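Beta-lactamase (Escherichia coli, PDB 6PQ8) probably hydrolyses beta-lactam antibiotics to substituted beta-amino acids as a class A beta-lactamase. Local coordinates at residues Asp26-Ser31 / Asp52-Asn57; Lys263-Ala268 / Ser291-Leu296; Ala46-Glu51 / Ala187-Leu192; Glu85-Asp90 / Leu119-Ile124. The protein carries 1 engineered substitution. All blocks are in the same frame, centred on the assembly; numbering follows the deposited sequence.

Contact 1. Residues Asp26-Ser31 / Asp52-Asn57; sequences DSLKSS and DNFKLN. With J01 ((2R,3Z,5R)-3-(2-hydroxyethylidene)-7-oxo-4-oxa-1-azabicyclo[3.2.0]heptane-2-carboxylic acid), chain C.
Lys29 reaches the strand because its CG leaves the helix anti to the backbone N (chi1 173°) and the rest of the chain runs on extended, carrying the ammonium group to the carbonyl of Asn57. NZ donates to Asn57 O at 2.8 Å, approaching from above the carbonyl plane (35° out of it) and not along a lone pair. The foot of the same side chain is apolar: Lys29 CB rests against Leu56 CD1 at 3.6 Å. The preceding residue, Leu28, touches both Leu56 and Phe54, the residue just before the strand, with its CD2 methyl. It meets Leu56 CD2 at 4.2 Å and comes to the edge of the Phe54 ring, close to the ring plane, with CZ at 4.3 Å. The Phe54 ring can serve the helix although its CB does not point there, because its own CG is also anti to the backbone N and the far rim swings toward Leu28. At the root of the Phe54 side chain, CB lies 3.8 Å from C4 of the bound ligand J01. Leu56 and Phe54 also lean on Val47 of the adjacent strand, while Leu28 continues onto Tyr295 of the C-terminal helix. Helix 25-36 thus lies along edge strand 55-58, their short axes 27° apart, as the N-terminal helix does on the antiparallel sheet of the class A beta-lactamase alpha/beta domain.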
# COMPACT_ATOMS: atom_id res chain seq x y z
N ASP A 26 -20.19 10.43 12.48
CA ASP A 26 -20.79 11.16 11.37
C ASP A 26 -20.41 12.63 11.37
O ASP A 26 -20.44 13.27 10.31
CB ASP A 26 -22.32 11.00 11.39
CG ASP A 26 -22.95 11.50 12.69
OD1 ASP A 26 -22.37 11.24 13.77
OD2 ASP A 26 -24.02 12.14 12.63
N SER A 27 -20.05 13.21 12.52
CA SER A 27 -19.53 14.57 12.50
C SER A 27 -18.12 14.60 11.92
O SER A 27 -17.78 15.51 11.15
CB SER A 27 -19.54 15.16 13.91
OG SER A 27 -18.86 16.40 13.92
N LEU A 28 -17.28 13.62 12.27
CA LEU A 28 -15.97 13.51 11.65
C LEU A 28 -16.09 13.25 10.15
O LEU A 28 -15.35 13.84 9.35
CB LEU A 28 -15.17 12.39 12.33
CG LEU A 28 -13.89 11.90 11.66
CD1 LEU A 28 -12.80 12.95 11.78
CD2 LEU A 28 -13.43 10.57 12.24
N LYS A 29 -17.02 12.38 9.75
CA LYS A 29 -17.25 12.12 8.34
C LYS A 29 -17.72 13.37 7.61
O LYS A 29 -17.25 13.67 6.50
CB LYS A 29 -18.29 11.01 8.17
CG LYS A 29 -18.71 10.79 6.74
CD LYS A 29 -19.30 9.41 6.58
CE LYS A 29 -19.69 9.12 5.15
NZ LYS A 29 -19.97 7.67 5.03
N SER A 30 -18.66 14.11 8.20
CA SER A 30 -19.09 15.35 7.59
C SER A 30 -17.96 16.35 7.52
O SER A 30 -17.86 17.12 6.56
CB SER A 30 -20.27 15.92 8.39
OG SER A 30 -21.35 14.99 8.37
N SER A 31 -17.08 16.35 8.52
CA SER A 31 -15.94 17.25 8.50
C SER A 31 -14.99 16.92 7.35
O SER A 31 -14.45 17.82 6.70
CB SER A 31 -15.22 17.19 9.84
OG SER A 31 -13.98 17.86 9.78
N ASP A 52 -10.61 -1.97 19.05
CA ASP A 52 -11.89 -1.43 19.45
C ASP A 52 -12.55 -1.11 18.18
O ASP A 52 -12.20 -0.15 17.56
CB ASP A 52 -11.72 -0.14 20.23
CG ASP A 52 -11.37 -0.36 21.70
OD1 ASP A 52 -11.14 -1.49 22.12
OD2 ASP A 52 -11.33 0.61 22.44
N ASN A 53 -13.53 -1.88 17.80
CA ASN A 53 -14.21 -1.65 16.56
C ASN A 53 -14.74 -0.23 16.29
O ASN A 53 -15.63 0.28 16.92
CB ASN A 53 -15.27 -2.69 16.35
CG ASN A 53 -16.59 -2.24 16.85
OD1 ASN A 53 -16.76 -2.00 18.05
ND2 ASN A 53 -17.52 -2.08 15.95
N PHE A 54 -14.12 0.39 15.33
CA PHE A 54 -14.42 1.71 14.88
C PHE A 54 -14.39 1.63 13.37
O PHE A 54 -13.55 0.98 12.78
CB PHE A 54 -13.39 2.67 15.39
CG PHE A 54 -13.47 4.00 14.77
CD1 PHE A 54 -14.31 4.94 15.28
CD2 PHE A 54 -12.74 4.31 13.68
CE1 PHE A 54 -14.41 6.17 14.71
CE2 PHE A 54 -12.83 5.53 13.09
CZ PHE A 54 -13.67 6.47 13.61
N LYS A 55 -15.31 2.31 12.73
CA LYS A 55 -15.39 2.23 11.30
C LYS A 55 -15.71 3.56 10.62
O LYS A 55 -16.62 4.23 11.04
CB LYS A 55 -16.42 1.18 10.96
CG LYS A 55 -16.66 0.96 9.51
CD LYS A 55 -17.36 -0.36 9.29
CE LYS A 55 -18.32 -0.28 8.13
NZ LYS A 55 -19.73 -0.31 8.58
N LEU A 56 -15.13 3.94 9.64
CA LEU A 56 -15.46 5.15 8.90
C LEU A 56 -15.14 4.94 7.43
O LEU A 56 -14.08 4.39 7.09
CB LEU A 56 -14.70 6.36 9.44
CG LEU A 56 -14.76 7.62 8.58
CD1 LEU A 56 -15.88 8.53 9.03
CD2 LEU A 56 -13.45 8.38 8.62
N ASN A 57 -16.07 5.36 6.57
CA ASN A 57 -15.94 5.31 5.12
C ASN A 57 -16.29 6.66 4.54
O ASN A 57 -17.21 7.32 5.02
CB ASN A 57 -16.88 4.27 4.49
CG ASN A 57 -16.52 2.87 4.86
OD1 ASN A 57 -15.45 2.63 5.41
ND2 ASN A 57 -17.41 1.93 4.56
O2 J01 C . -8.49 0.96 18.69
C5 J01 C . -9.23 1.89 18.50
C4 J01 C . -10.25 2.28 17.44
C3 J01 C . -10.27 3.65 18.16
N1 J01 C . -9.47 3.06 19.24
O1 J01 C . -11.57 4.00 18.69
C1 J01 C . -11.35 4.16 20.00
C2 J01 C . -10.26 3.21 20.46
C8 J01 C . -9.53 3.90 21.62
O5 J01 C . -8.50 4.49 21.42
O4 J01 C . -10.05 3.86 22.71
C6 J01 C . -12.06 5.11 20.75
C7 J01 C . -12.84 6.15 19.99
O3 J01 C . -13.68 5.51 19.06

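Contact 2. Residues Lys263-Ala268 / Ser291-Leu296; sequences KHFAIA and SVWDYL. With J01 ((2R,3Z,5R)-3-(2-hydroxyethylidene)-7-oxo-4-oxa-1-azabicyclo[3.2.0]heptane-2-carboxylic acid), chain C; ASP (aspartic acid), chain B.
Leu296 lays its CD1 methyl over one face of the Phe265 ring, a CH-pi contact with the carbon 3.9 Å from the ring centroid and displaced toward the rim. The nearest ring atom to Leu296 CD1 is Phe265 CD1, at 3.6 Å. Two more helix residues touch this ring, which also packs on Ile257 of strand 248-258. Trp293 brings CE3 to its edge, near the ring plane and 4.1 Å from Phe265 CE1, the two side chains crossing at about a right angle. Val292 CG1 comes in obliquely on Phe265 CE2, also at 4.1 Å. The ring stands out from the strand because CG sits between the backbone N and the carbonyl carbon (chi1 62°), which aims it at the helix across an axis separation of 11.0 Å. Ile267, two residues further along the same strand face, meets Val292 more loosely. No hydrogen bond joins the two segments; the join is wholly apolar and buried. Leu296 looks both ways, since its second methyl, CD2, lies 3.5 Å from O1 of J01. Its carbonyl oxygen accepts from the amino group of a bound aspartic acid, ASP N to Leu296 O being 2.7 Å. Lys263 approaches the ligand's carboxylate with a weak bond and also pairs with Asp52. With J01 beside Lys263, His264 and Leu296, this is the C-terminal helix packed on the five-stranded antiparallel sheet of the class A alpha/beta domain.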
# COMPACT_ATOMS: atom_id res chain seq x y z
N LYS A 263 -3.19 1.70 21.45
CA LYS A 263 -4.06 1.04 20.50
C LYS A 263 -3.70 1.45 19.06
O LYS A 263 -2.85 2.31 18.83
CB LYS A 263 -5.52 1.37 20.82
CG LYS A 263 -6.03 0.59 22.02
CD LYS A 263 -7.43 1.02 22.41
CE LYS A 263 -7.89 0.30 23.67
NZ LYS A 263 -9.08 0.97 24.26
N HIS A 264 -4.38 0.83 18.09
CA HIS A 264 -4.05 1.01 16.68
C HIS A 264 -5.32 1.17 15.84
O HIS A 264 -6.41 0.74 16.24
CB HIS A 264 -3.23 -0.16 16.13
CG HIS A 264 -2.01 -0.48 16.94
ND1 HIS A 264 -2.06 -1.23 18.09
CD2 HIS A 264 -0.72 -0.13 16.77
CE1 HIS A 264 -0.85 -1.33 18.60
NE2 HIS A 264 -0.01 -0.67 17.82
N PHE A 265 -5.16 1.77 14.65
CA PHE A 265 -6.20 1.80 13.63
C PHE A 265 -5.58 1.63 12.24
O PHE A 265 -4.46 2.09 11.98
CB PHE A 265 -7.05 3.09 13.70
CG PHE A 265 -6.29 4.39 13.48
CD1 PHE A 265 -5.65 5.03 14.53
CD2 PHE A 265 -6.28 5.01 12.23
CE1 PHE A 265 -4.97 6.24 14.35
CE2 PHE A 265 -5.62 6.21 12.03
CZ PHE A 265 -4.96 6.83 13.09
N ALA A 266 -6.29 0.93 11.36
CA ALA A 266 -5.93 0.83 9.96
C ALA A 266 -6.64 1.93 9.18
O ALA A 266 -7.81 2.23 9.42
CB ALA A 266 -6.30 -0.54 9.39
N ILE A 267 -5.92 2.57 8.26
CA ILE A 267 -6.44 3.69 7.49
C ILE A 267 -5.88 3.58 6.08
O ILE A 267 -4.75 3.13 5.88
CB ILE A 267 -6.09 5.05 8.14
CG1 ILE A 267 -6.54 6.23 7.28
CG2 ILE A 267 -4.60 5.16 8.40
CD1 ILE A 267 -6.50 7.57 8.03
N ALA A 268 -6.70 3.95 5.09
CA ALA A 268 -6.31 3.97 3.69
C ALA A 268 -6.92 5.20 3.04
O ALA A 268 -8.13 5.42 3.17
CB ALA A 268 -6.78 2.71 2.96
N SER A 291 -7.18 14.47 11.11
CA SER A 291 -8.47 14.66 11.75
C SER A 291 -9.03 13.34 12.28
O SER A 291 -9.75 13.35 13.29
CB SER A 291 -9.45 15.34 10.79
OG SER A 291 -9.90 14.44 9.80
N VAL A 292 -8.70 12.21 11.66
CA VAL A 292 -9.07 10.91 12.24
C VAL A 292 -8.29 10.67 13.53
O VAL A 292 -8.85 10.24 14.54
CB VAL A 292 -8.85 9.78 11.23
CG1 VAL A 292 -9.07 8.42 11.89
CG2 VAL A 292 -9.76 9.95 10.02
N TRP A 293 -6.99 10.95 13.51
CA TRP A 293 -6.17 10.86 14.71
C TRP A 293 -6.77 11.67 15.86
O TRP A 293 -6.95 11.17 16.97
CB TRP A 293 -4.75 11.32 14.34
CG TRP A 293 -3.80 11.54 15.48
CD1 TRP A 293 -3.65 12.68 16.20
CD2 TRP A 293 -2.84 10.61 15.98
NE1 TRP A 293 -2.67 12.51 17.15
CE2 TRP A 293 -2.16 11.25 17.04
CE3 TRP A 293 -2.51 9.29 15.66
CZ2 TRP A 293 -1.15 10.62 17.76
CZ3 TRP A 293 -1.51 8.66 16.38
CH2 TRP A 293 -0.84 9.32 17.43
N ASP A 294 -7.10 12.94 15.59
CA ASP A 294 -7.63 13.83 16.63
C ASP A 294 -8.91 13.27 17.23
O ASP A 294 -9.10 13.34 18.45
CB ASP A 294 -7.89 15.21 16.05
CG ASP A 294 -6.64 15.99 15.80
OD1 ASP A 294 -5.57 15.60 16.33
OD2 ASP A 294 -6.73 16.99 15.06
N TYR A 295 -9.80 12.76 16.39
CA TYR A 295 -11.05 12.18 16.87
C TYR A 295 -10.79 11.00 17.82
O TYR A 295 -11.37 10.95 18.91
CB TYR A 295 -11.90 11.73 15.69
CG TYR A 295 -13.20 11.09 16.11
CD1 TYR A 295 -14.29 11.86 16.48
CD2 TYR A 295 -13.34 9.70 16.14
CE1 TYR A 295 -15.49 11.28 16.86
CE2 TYR A 295 -14.52 9.11 16.53
CZ TYR A 295 -15.60 9.91 16.89
OH TYR A 295 -16.78 9.32 17.28
N LEU A 296 -9.95 10.05 17.41
CA LEU A 296 -9.75 8.85 18.22
C LEU A 296 -8.93 9.15 19.48
O LEU A 296 -9.08 8.47 20.49
CB LEU A 296 -9.06 7.76 17.40
CG LEU A 296 -9.77 7.30 16.13
CD1 LEU A 296 -8.87 6.38 15.31
CD2 LEU A 296 -11.09 6.62 16.45
O2 J01 C . -8.49 0.96 18.69
C5 J01 C . -9.23 1.89 18.50
C4 J01 C . -10.25 2.28 17.44
C3 J01 C . -10.27 3.65 18.16
N1 J01 C . -9.47 3.06 19.24
O1 J01 C . -11.57 4.00 18.69
C1 J01 C . -11.35 4.16 20.00
C2 J01 C . -10.26 3.21 20.46
C8 J01 C . -9.53 3.90 21.62
O5 J01 C . -8.50 4.49 21.42
O4 J01 C . -10.05 3.86 22.71
C6 J01 C . -12.06 5.11 20.75
C7 J01 C . -12.84 6.15 19.99
O3 J01 C . -13.68 5.51 19.06
N ASP B . -11.50 8.61 21.78
CA ASP B . -12.25 8.39 23.00
C ASP B . -12.21 6.95 23.46
O ASP B . -11.16 6.31 23.43
CB ASP B . -13.70 8.83 22.81
CG ASP B . -14.38 9.16 24.12
OD1 ASP B . -13.69 9.13 25.17
OD2 ASP B . -15.59 9.46 24.12

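Contact 3. Residues Ala46-Glu51 / Ala187-Leu192; sequences AVLGIE and ATVQLL. With J01 ((2R,3Z,5R)-3-(2-hydroxyethylidene)-7-oxo-4-oxa-1-azabicyclo[3.2.0]heptane-2-carboxylic acid), chain C.
The Ala46-Val47 peptide group is the flat surface that receives Val189 CG2. This methyl stands over one face of the peptide, at 3.4 Å from Ala46 O; Val47 N is further off along the same group. At the edges the backbone is hydrogen-bonded to the neighbouring strands, Val47 with Leu56 and Ala46 with Ala268. The other methyl of Val189 turns to the next inward-facing strand residue. Val189 CG1 presses on Leu48 CB at 3.4 Å and on Leu48 CD2 at 3.5 Å, both tighter than usual carbon contacts. Neither residue has a well staggered first torsion (chi1 114° for Val189, -148° for Leu48), which may reflect this squeeze or simply the limits of the model. Leu48 CD2 continues along the helix to Gln190 CA, 4.0 Å away, and from there to the aliphatic part of the Gln190 chain. At the Ala46 end, CB lies 4.0 Å from Val189 CB. Strand alternation sorts the surfaces: Ala46 and Leu48 point to helix 185-196, whereas Val47 points away to Phe54 and Ile267. The short axes approach to 7.7 Å. At the strand end, Gly49 CA lies 3.5 Å from C4 of the ligand, and J01 lies on the side of the strand turned away from helix 185-196. On its far flank the helix carries Leu191 against helix 70-85. Helix 185-196 is therefore packed between the antiparallel sheet and helix 70-85, as in the class A beta-lactamase fold.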
# COMPACT_ATOMS: atom_id res chain seq x y z
N ALA A 46 -10.93 5.02 4.19
CA ALA A 46 -11.48 4.01 5.08
C ALA A 46 -10.61 3.91 6.33
O ALA A 46 -9.38 4.00 6.25
CB ALA A 46 -11.60 2.64 4.39
N VAL A 47 -11.27 3.74 7.48
CA VAL A 47 -10.62 3.57 8.77
C VAL A 47 -11.24 2.37 9.47
O VAL A 47 -12.46 2.20 9.46
CB VAL A 47 -10.76 4.82 9.67
CG1 VAL A 47 -10.11 4.56 11.02
CG2 VAL A 47 -10.20 6.08 8.99
N LEU A 48 -10.40 1.55 10.09
CA LEU A 48 -10.87 0.42 10.89
C LEU A 48 -10.07 0.35 12.18
O LEU A 48 -8.84 0.24 12.14
CB LEU A 48 -10.72 -0.88 10.11
CG LEU A 48 -11.71 -2.00 10.34
CD1 LEU A 48 -13.10 -1.42 10.58
CD2 LEU A 48 -11.69 -2.94 9.14
N GLY A 49 -10.77 0.43 13.32
CA GLY A 49 -10.10 0.19 14.60
C GLY A 49 -9.55 -1.22 14.67
O GLY A 49 -10.14 -2.16 14.14
N ILE A 50 -8.43 -1.38 15.31
CA ILE A 50 -7.84 -2.68 15.44
C ILE A 50 -8.40 -3.45 16.60
O ILE A 50 -8.89 -4.53 16.43
CB ILE A 50 -6.32 -2.60 15.53
CG1 ILE A 50 -5.77 -2.10 14.22
CG2 ILE A 50 -5.72 -3.95 15.83
CD1 ILE A 50 -6.09 -2.99 13.08
N GLU A 51 -8.34 -2.89 17.79
CA GLU A 51 -8.82 -3.59 18.94
C GLU A 51 -10.19 -3.15 19.45
O GLU A 51 -10.85 -3.88 20.12
CB GLU A 51 -7.75 -3.76 20.01
CG GLU A 51 -6.87 -2.59 20.37
CD GLU A 51 -5.84 -2.21 19.33
OE1 GLU A 51 -4.84 -2.88 19.13
OE2 GLU A 51 -6.02 -1.17 18.76
N ALA A 187 -11.94 -2.52 1.44
CA ALA A 187 -11.22 -3.77 1.27
C ALA A 187 -9.80 -3.66 1.83
O ALA A 187 -9.34 -4.55 2.55
CB ALA A 187 -11.21 -4.16 -0.21
N THR A 188 -9.10 -2.57 1.52
CA THR A 188 -7.73 -2.39 1.99
C THR A 188 -7.67 -2.46 3.51
O THR A 188 -6.85 -3.18 4.10
CB THR A 188 -7.16 -1.06 1.51
OG1 THR A 188 -7.46 -0.87 0.13
CG2 THR A 188 -5.65 -1.02 1.73
N VAL A 189 -8.56 -1.71 4.16
CA VAL A 189 -8.53 -1.58 5.61
C VAL A 189 -8.93 -2.90 6.28
O VAL A 189 -8.36 -3.28 7.32
CB VAL A 189 -9.41 -0.35 5.93
CG1 VAL A 189 -10.67 -0.68 6.68
CG2 VAL A 189 -8.58 0.76 6.56
N GLN A 190 -9.83 -3.67 5.66
CA GLN A 190 -10.11 -5.03 6.12
C GLN A 190 -8.87 -5.91 6.00
O GLN A 190 -8.55 -6.68 6.92
CB GLN A 190 -11.25 -5.65 5.30
CG GLN A 190 -12.58 -4.96 5.50
CD GLN A 190 -13.60 -5.34 4.44
OE1 GLN A 190 -13.50 -6.39 3.79
NE2 GLN A 190 -14.62 -4.48 4.28
N LEU A 191 -8.16 -5.82 4.88
CA LEU A 191 -6.98 -6.64 4.70
C LEU A 191 -5.86 -6.23 5.65
O LEU A 191 -5.17 -7.09 6.22
CB LEU A 191 -6.52 -6.58 3.24
CG LEU A 191 -5.25 -7.39 2.98
CD1 LEU A 191 -5.52 -8.90 3.04
CD2 LEU A 191 -4.63 -6.98 1.67
N LEU A 192 -5.66 -4.92 5.86
CA LEU A 192 -4.66 -4.47 6.82
C LEU A 192 -4.96 -4.98 8.23
O LEU A 192 -4.05 -5.36 8.97
CB LEU A 192 -4.57 -2.94 6.84
CG LEU A 192 -3.81 -2.22 5.72
CD1 LEU A 192 -4.21 -0.74 5.66
CD2 LEU A 192 -2.28 -2.37 5.83
O2 J01 C . -8.49 0.96 18.69
C5 J01 C . -9.23 1.89 18.50
C4 J01 C . -10.25 2.28 17.44
C3 J01 C . -10.27 3.65 18.16
N1 J01 C . -9.47 3.06 19.24
O1 J01 C . -11.57 4.00 18.69
C1 J01 C . -11.35 4.16 20.00
C2 J01 C . -10.26 3.21 20.46
C8 J01 C . -9.53 3.90 21.62
O5 J01 C . -8.50 4.49 21.42
O4 J01 C . -10.05 3.86 22.71
C6 J01 C . -12.06 5.11 20.75
C7 J01 C . -12.84 6.15 19.99
O3 J01 C . -13.68 5.51 19.06

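Contact 4. Residues Glu85-Asp90 / Leu119-Ile124; sequences ENISID and LSISEI. With SO4 (sulfate ion), chain P.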
# COMPACT_ATOMS: atom_id res chain seq x y z
N GLU A 85 4.92 -23.59 2.37
CA GLU A 85 5.85 -24.55 1.79
C GLU A 85 7.12 -24.71 2.61
O GLU A 85 8.03 -25.42 2.17
CB GLU A 85 6.17 -24.13 0.36
CG GLU A 85 4.91 -23.83 -0.43
CD GLU A 85 5.15 -23.67 -1.91
OE1 GLU A 85 6.31 -23.67 -2.34
OE2 GLU A 85 4.16 -23.56 -2.66
N ASN A 86 7.19 -24.10 3.79
CA ASN A 86 8.37 -24.13 4.65
C ASN A 86 9.64 -23.84 3.86
O ASN A 86 10.57 -24.63 3.79
CB ASN A 86 8.46 -25.48 5.38
CG ASN A 86 9.62 -25.52 6.37
OD1 ASN A 86 9.95 -24.52 7.01
ND2 ASN A 86 10.26 -26.68 6.48
N ILE A 87 9.63 -22.67 3.21
CA ILE A 87 10.79 -22.12 2.52
C ILE A 87 11.34 -20.98 3.36
O ILE A 87 10.58 -20.17 3.89
CB ILE A 87 10.42 -21.61 1.11
CG1 ILE A 87 9.96 -22.75 0.20
CG2 ILE A 87 11.57 -20.82 0.52
CD1 ILE A 87 9.01 -22.30 -0.91
N SER A 88 12.67 -20.91 3.48
CA SER A 88 13.29 -19.86 4.28
C SER A 88 13.28 -18.52 3.56
O SER A 88 13.48 -18.46 2.34
CB SER A 88 14.73 -20.24 4.62
OG SER A 88 15.40 -19.11 5.13
N ILE A 89 13.08 -17.45 4.32
CA ILE A 89 13.16 -16.11 3.74
C ILE A 89 14.57 -15.79 3.23
O ILE A 89 14.75 -14.84 2.45
CB ILE A 89 12.66 -15.06 4.76
CG1 ILE A 89 12.18 -13.80 4.03
CG2 ILE A 89 13.72 -14.74 5.82
CD1 ILE A 89 11.50 -12.82 4.93
N ASP A 90 15.55 -16.59 3.62
CA ASP A 90 16.92 -16.40 3.16
C ASP A 90 17.26 -17.22 1.92
O ASP A 90 18.33 -17.01 1.35
CB ASP A 90 17.89 -16.75 4.28
CG ASP A 90 17.71 -15.84 5.48
OD1 ASP A 90 17.66 -14.60 5.29
OD2 ASP A 90 17.60 -16.36 6.60
N LEU A 119 19.89 -13.41 -5.20
CA LEU A 119 19.41 -12.53 -4.15
C LEU A 119 18.44 -13.28 -3.25
O LEU A 119 17.57 -14.02 -3.73
CB LEU A 119 18.72 -11.30 -4.74
CG LEU A 119 19.55 -10.48 -5.71
CD1 LEU A 119 18.72 -9.29 -6.21
CD2 LEU A 119 20.82 -10.00 -5.02
N SER A 120 18.58 -13.09 -1.95
CA SER A 120 17.64 -13.73 -1.04
C SER A 120 16.26 -13.10 -1.18
O SER A 120 16.11 -11.93 -1.55
CB SER A 120 18.11 -13.61 0.41
OG SER A 120 17.91 -12.30 0.89
N ILE A 121 15.24 -13.91 -0.89
CA ILE A 121 13.87 -13.41 -0.93
C ILE A 121 13.70 -12.23 0.03
O ILE A 121 13.08 -11.21 -0.30
CB ILE A 121 12.90 -14.56 -0.63
CG1 ILE A 121 13.07 -15.64 -1.70
CG2 ILE A 121 11.46 -14.05 -0.54
CD1 ILE A 121 12.35 -16.93 -1.40
N SER A 122 14.30 -12.35 1.22
CA SER A 122 14.34 -11.27 2.20
C SER A 122 14.79 -9.95 1.58
O SER A 122 14.16 -8.90 1.78
CB SER A 122 15.28 -11.67 3.33
OG SER A 122 15.38 -10.65 4.30
N GLU A 123 15.90 -9.96 0.83
CA GLU A 123 16.42 -8.71 0.27
C GLU A 123 15.52 -8.17 -0.85
O GLU A 123 15.35 -6.95 -0.97
CB GLU A 123 17.85 -8.90 -0.24
CG GLU A 123 18.37 -7.66 -1.00
CD GLU A 123 19.82 -7.79 -1.48
OE1 GLU A 123 20.47 -8.81 -1.19
OE2 GLU A 123 20.29 -6.85 -2.16
N ILE A 124 14.94 -9.05 -1.67
CA ILE A 124 14.02 -8.60 -2.71
C ILE A 124 12.75 -8.02 -2.09
O ILE A 124 12.22 -7.00 -2.56
CB ILE A 124 13.69 -9.74 -3.69
CG1 ILE A 124 14.98 -10.34 -4.26
CG2 ILE A 124 12.80 -9.24 -4.81
CD1 ILE A 124 14.80 -11.72 -4.88
S SO4 P . 9.84 -29.80 4.87
O1 SO4 P . 10.89 -28.88 5.30
O2 SO4 P . 9.68 -30.83 5.90
O3 SO4 P . 8.57 -29.07 4.71
O4 SO4 P . 10.21 -30.40 3.58
O HOH W 1 19.29 -12.56 3.97
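Ile89 and Ser122 form the close-fitting part of this contact. Ser122 N donates to Ile89 O at 2.8 Å, with an N-H...O angle of 150° and the donor in the carbonyl plane. That oxygen is pressed further by Ser122 CB, 3.3 Å away, while Ile89 CG1 lies along the same residue, 3.8 Å from Ser122 CB. Beside this bond, Ile121 CB touches Ile89 O, and its CD1 gives a slacker apolar contact with Ile87 CG2 at 4.4 Å. Ile87, Ile89 and Ile121 all pack on helix 70-85 as well, which closes the apolar side. The other side is wet and loosely joined. There Asp90 OD1 accepts from a water that also has a weak link to Ser120 OG, so the two segments are bridged through solvent and not by direct side-chain bonds. Ser120 OG has a firmer task: placed between its backbone N and carbonyl carbon (chi1 75°), it reaches forward over the first turn to accept from Glu123 N at 3.1 Å, the N-cap bond. Ser88 OG accepts from Asp90 N in an ST turn, which shapes the loop just beside the carbonyl that is used. At the outer end Asn86, the first residue beyond helix 70-85 in a Schellman motif, is hydrogen-bonded through ND2 to O1 of a sulfate, probably from the crystallisation liquor, at 2.6 Å. The loop carbonyl of Ile89 and the N-cap Ser120 together satisfy amides of the first turn of helix 121-131, the helix that leads into the SDN loop of the class A helical domain.

From the N terminus, helix 25-36 opens contact 1, and strand 42-49 opens contact 3 before contact 1 closes on strand 55-58; the two therefore cross. Contact 4 then opens after helix 70-85 and closes at 119-124, entirely within the long excursion that contact 3 ends at 187-192. Contact 2 follows separately, closing the excursion in which strand 264-274 runs on and helix 278-297 returns along the sheet. Contacts 1, 2 and 3 share one five-stranded sheet and all reach J01, with the Asp52-Lys263 salt bridge joining contacts 1 and 2. Contact 4 stands apart in the helical region, its centre about 28 Å from that of contact 3 and about 40 Å from that of contact 1.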